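Hypothetical protein, haloacid dehalogenase-like hydrolase (Bacillus subtilis, PDB 1NRW) dephosphorylates phosphorylated five- and six-carbon sugars and nucleoside monophosphates in vitro, and flavin mononucleotide to a lesser extent, with magnesium as cofactor. Local coordinates at residues V22-R31 and S53-K61. Residues are numbered along the deposited sequence; the frame is centred on the assembly and turned at random.
Sequences VSLENENALR and SIFEPLGIK
Arg-31 meets the backbone of Leu-58 and Gly-59 because its chain runs fully extended from CG to NE and then bends at the last torsion (chi4 -67°), setting the guanidinium edge against their carbonyls. Arg-31 NH2 makes a weak hydrogen bond to Gly-59 O (3.2 Å). Leu-58 O lies 2.9 Å from the same Arg-31 NH2. A water that accepts from NH1 and donates to Gly-59 O adds a second link. One helical turn earlier, Glu-27 has CG anti to its backbone N (chi1 -173°) and reaches out straight, so that OE2 receives both NE and NH2 of Arg-31, a side-on salt bridge in the guanidinium plane with NE on the anti lone pair. A long chain ending in a flat, multi-donor cation suits this place; a leucine here would probably leave the Glu-27 carboxylate without its mate and Gly-59 O without its direct side-chain donor. The two carbonyls project from the turn where a Schellman motif ends helix 48-55: Ile-60 N bonds to Phe-55 O and Gly-59 N to Glu-56 O, with Gly-59 at C', where positive phi is easy without a CB. Helix 24-35, strand 39-43 and helix 48-55 follow one another in the Rossmann-like core of this HAD-family phosphatase, and Leu-30 and Phe-55 touch Val-40 and Val-42 of that strand. An apolar patch runs alongside the polar one. Ile-60 CD1 lies 3.9 Å from Glu-27 CG, part of the acid's aliphatic stem, while Ile-60 CG2 sits over one face of the Phe-55 ring, 3.7 Å above the plane and offset to the rim. Val-22, compact and branched at CB, offers CB to Leu-58 CD1 at 3.8 Å and CG2 to Ile-54 CG2 at 4.1 Å. The Phe-55 side chain comes within about 4 Å of that of Leu-11, which probably binds phosphate.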
loop_
_atom_site.group_PDB
_atom_site.type_symbol
_atom_site.label_atom_id
_atom_site.label_comp_id
_atom_site.label_asym_id
_atom_site.label_seq_id
_atom_site.Cartn_x
_atom_site.Cartn_y
_atom_site.Cartn_z
ATOM N N VAL A 22 -7.140 -13.914 1.299
ATOM C CA VAL A 22 -8.368 -13.172 1.092
ATOM C C VAL A 22 -9.371 -14.244 1.514
ATOM O O VAL A 22 -9.482 -15.287 0.863
ATOM C CB VAL A 22 -8.608 -12.807 -0.382
ATOM C CG1 VAL A 22 -9.989 -12.175 -0.525
ATOM C CG2 VAL A 22 -7.526 -11.843 -0.868
ATOM N N SER A 23 -10.073 -14.012 2.618
ATOM C CA SER A 23 -11.025 -14.998 3.121
ATOM C C SER A 23 -12.175 -15.242 2.159
ATOM O O SER A 23 -12.454 -14.419 1.286
ATOM C CB SER A 23 -11.593 -14.550 4.467
ATOM O OG SER A 23 -12.418 -13.407 4.319
ATOM N N LEU A 24 -12.846 -16.378 2.314
ATOM C CA LEU A 24 -13.981 -16.670 1.456
ATOM C C LEU A 24 -15.018 -15.566 1.636
ATOM O O LEU A 24 -15.633 -15.116 0.668
ATOM C CB LEU A 24 -14.601 -18.028 1.810
ATOM C CG LEU A 24 -13.730 -19.278 1.672
ATOM C CD1 LEU A 24 -14.598 -20.511 1.889
ATOM C CD2 LEU A 24 -13.094 -19.331 0.291
ATOM N N GLU A 25 -15.198 -15.121 2.882
ATOM C CA GLU A 25 -16.165 -14.070 3.183
ATOM C C GLU A 25 -15.836 -12.767 2.467
ATOM O O GLU A 25 -16.722 -12.113 1.903
ATOM C CB GLU A 25 -16.238 -13.809 4.695
ATOM C CG GLU A 25 -16.957 -14.892 5.482
ATOM C CD GLU A 25 -16.055 -16.029 5.923
ATOM O OE1 GLU A 25 -14.936 -16.177 5.379
ATOM O OE2 GLU A 25 -16.477 -16.791 6.821
ATOM N N ASN A 26 -14.562 -12.381 2.496
ATOM C CA ASN A 26 -14.152 -11.155 1.825
ATOM C C ASN A 26 -14.252 -11.279 0.312
ATOM O O ASN A 26 -14.657 -10.330 -0.365
ATOM C CB ASN A 26 -12.728 -10.763 2.228
ATOM C CG ASN A 26 -12.681 -10.013 3.554
ATOM O OD1 ASN A 26 -13.710 -9.789 4.199
ATOM N ND2 ASN A 26 -11.484 -9.620 3.963
ATOM N N GLU A 27 -13.901 -12.443 -0.230
ATOM C CA GLU A 27 -13.996 -12.624 -1.672
ATOM C C GLU A 27 -15.455 -12.502 -2.090
ATOM O O GLU A 27 -15.768 -11.825 -3.064
ATOM C CB GLU A 27 -13.457 -13.991 -2.113
ATOM C CG GLU A 27 -13.397 -14.116 -3.636
ATOM C CD GLU A 27 -12.997 -15.496 -4.120
ATOM O OE1 GLU A 27 -12.440 -16.277 -3.322
ATOM O OE2 GLU A 27 -13.234 -15.794 -5.311
ATOM N N ASN A 28 -16.346 -13.164 -1.355
ATOM C CA ASN A 28 -17.769 -13.097 -1.665
ATOM C C ASN A 28 -18.285 -11.664 -1.570
ATOM O O ASN A 28 -19.078 -11.230 -2.405
ATOM C CB ASN A 28 -18.577 -14.001 -0.723
ATOM C CG ASN A 28 -18.409 -15.481 -1.043
ATOM O OD1 ASN A 28 -18.476 -15.889 -2.203
ATOM N ND2 ASN A 28 -18.208 -16.293 -0.009
ATOM N N ALA A 29 -17.831 -10.928 -0.556
ATOM C CA ALA A 29 -18.260 -9.540 -0.375
ATOM C C ALA A 29 -17.815 -8.664 -1.546
ATOM O O ALA A 29 -18.568 -7.800 -2.003
ATOM C CB ALA A 29 -17.712 -8.984 0.943
ATOM N N LEU A 30 -16.594 -8.880 -2.032
ATOM C CA LEU A 30 -16.077 -8.104 -3.161
ATOM C C LEU A 30 -16.884 -8.368 -4.426
ATOM O O LEU A 30 -17.257 -7.438 -5.147
ATOM C CB LEU A 30 -14.609 -8.444 -3.446
ATOM C CG LEU A 30 -13.509 -7.889 -2.542
ATOM C CD1 LEU A 30 -12.148 -8.273 -3.115
ATOM C CD2 LEU A 30 -13.630 -6.382 -2.449
ATOM N N ARG A 31 -17.138 -9.641 -4.705
ATOM C CA ARG A 31 -17.901 -10.013 -5.887
ATOM C C ARG A 31 -19.337 -9.510 -5.800
ATOM O O ARG A 31 -19.920 -9.123 -6.811
ATOM C CB ARG A 31 -17.881 -11.529 -6.075
ATOM C CG ARG A 31 -16.493 -12.070 -6.389
ATOM C CD ARG A 31 -16.496 -13.578 -6.558
ATOM N NE ARG A 31 -15.160 -14.081 -6.874
ATOM C CZ ARG A 31 -14.513 -13.838 -8.010
ATOM N NH1 ARG A 31 -15.073 -13.093 -8.959
ATOM N NH2 ARG A 31 -13.297 -14.336 -8.197
ATOM N N SER A 53 -0.404 -11.125 -8.013
ATOM C CA SER A 53 0.040 -12.436 -7.552
ATOM C C SER A 53 -0.972 -13.031 -6.579
ATOM O O SER A 53 -1.139 -14.250 -6.509
ATOM C CB SER A 53 1.412 -12.334 -6.886
ATOM O OG SER A 53 2.401 -11.980 -7.839
ATOM N N ILE A 54 -1.652 -12.167 -5.834
ATOM C CA ILE A 54 -2.656 -12.620 -4.876
ATOM C C ILE A 54 -4.026 -12.811 -5.532
ATOM O O ILE A 54 -4.726 -13.785 -5.258
ATOM C CB ILE A 54 -2.803 -11.608 -3.711
ATOM C CG1 ILE A 54 -1.480 -11.511 -2.942
ATOM C CG2 ILE A 54 -3.944 -12.035 -2.787
ATOM C CD1 ILE A 54 -1.455 -10.424 -1.891
ATOM N N PHE A 55 -4.396 -11.886 -6.414
ATOM C CA PHE A 55 -5.696 -11.927 -7.079
ATOM C C PHE A 55 -5.838 -12.907 -8.237
ATOM O O PHE A 55 -6.901 -13.501 -8.424
ATOM C CB PHE A 55 -6.065 -10.526 -7.574
ATOM C CG PHE A 55 -6.454 -9.569 -6.477
ATOM C CD1 PHE A 55 -6.357 -9.933 -5.134
ATOM C CD2 PHE A 55 -6.933 -8.301 -6.793
ATOM C CE1 PHE A 55 -6.733 -9.046 -4.120
ATOM C CE2 PHE A 55 -7.310 -7.411 -5.788
ATOM C CZ PHE A 55 -7.211 -7.784 -4.450
ATOM N N GLU A 56 -4.779 -13.062 -9.020
ATOM C CA GLU A 56 -4.805 -13.958 -10.175
ATOM C C GLU A 56 -5.336 -15.362 -9.878
ATOM O O GLU A 56 -6.264 -15.831 -10.536
ATOM C CB GLU A 56 -3.409 -14.058 -10.792
ATOM C CG GLU A 56 -3.335 -13.584 -12.227
ATOM C CD GLU A 56 -4.264 -14.360 -13.137
ATOM O OE1 GLU A 56 -4.119 -15.600 -13.219
ATOM O OE2 GLU A 56 -5.139 -13.729 -13.770
ATOM N N PRO A 57 -4.757 -16.052 -8.882
ATOM C CA PRO A 57 -5.207 -17.407 -8.536
ATOM C C PRO A 57 -6.663 -17.472 -8.074
ATOM O O PRO A 57 -7.303 -18.524 -8.148
ATOM C CB PRO A 57 -4.247 -17.819 -7.420
ATOM C CG PRO A 57 -3.020 -16.993 -7.688
ATOM C CD PRO A 57 -3.604 -15.659 -8.054
ATOM N N LEU A 58 -7.181 -16.346 -7.590
ATOM C CA LEU A 58 -8.556 -16.288 -7.102
ATOM C C LEU A 58 -9.540 -15.787 -8.145
ATOM O O LEU A 58 -10.754 -15.805 -7.922
ATOM C CB LEU A 58 -8.634 -15.377 -5.876
ATOM C CG LEU A 58 -7.807 -15.807 -4.669
ATOM C CD1 LEU A 58 -7.908 -14.736 -3.596
ATOM C CD2 LEU A 58 -8.308 -17.150 -4.152
ATOM N N GLY A 59 -9.020 -15.332 -9.279
ATOM C CA GLY A 59 -9.887 -14.817 -10.323
ATOM C C GLY A 59 -10.498 -13.475 -9.959
ATOM O O GLY A 59 -11.503 -13.068 -10.538
ATOM N N ILE A 60 -9.898 -12.783 -8.996
ATOM C CA ILE A 60 -10.398 -11.482 -8.571
ATOM C C ILE A 60 -9.845 -10.386 -9.474
ATOM O O ILE A 60 -8.650 -10.349 -9.765
ATOM C CB ILE A 60 -10.007 -11.176 -7.101
ATOM C CG1 ILE A 60 -10.743 -12.134 -6.157
ATOM C CG2 ILE A 60 -10.335 -9.718 -6.755
ATOM C CD1 ILE A 60 -10.325 -12.011 -4.705
ATOM N N LYS A 61 -10.730 -9.504 -9.925
ATOM C CA LYS A 61 -10.346 -8.393 -10.789
ATOM C C LYS A 61 -10.992 -7.110 -10.294
ATOM O O LYS A 61 -12.215 -6.959 -10.340
ATOM C CB LYS A 61 -10.780 -8.652 -12.231
ATOM C CG LYS A 61 -10.028 -9.779 -12.917
ATOM C CD LYS A 61 -10.438 -9.893 -14.375
ATOM C CE LYS A 61 -9.590 -10.918 -15.109
ATOM N NZ LYS A 61 -9.966 -11.011 -16.550
HETATM O O HOH W 1 -13.852 -11.600 -11.583
#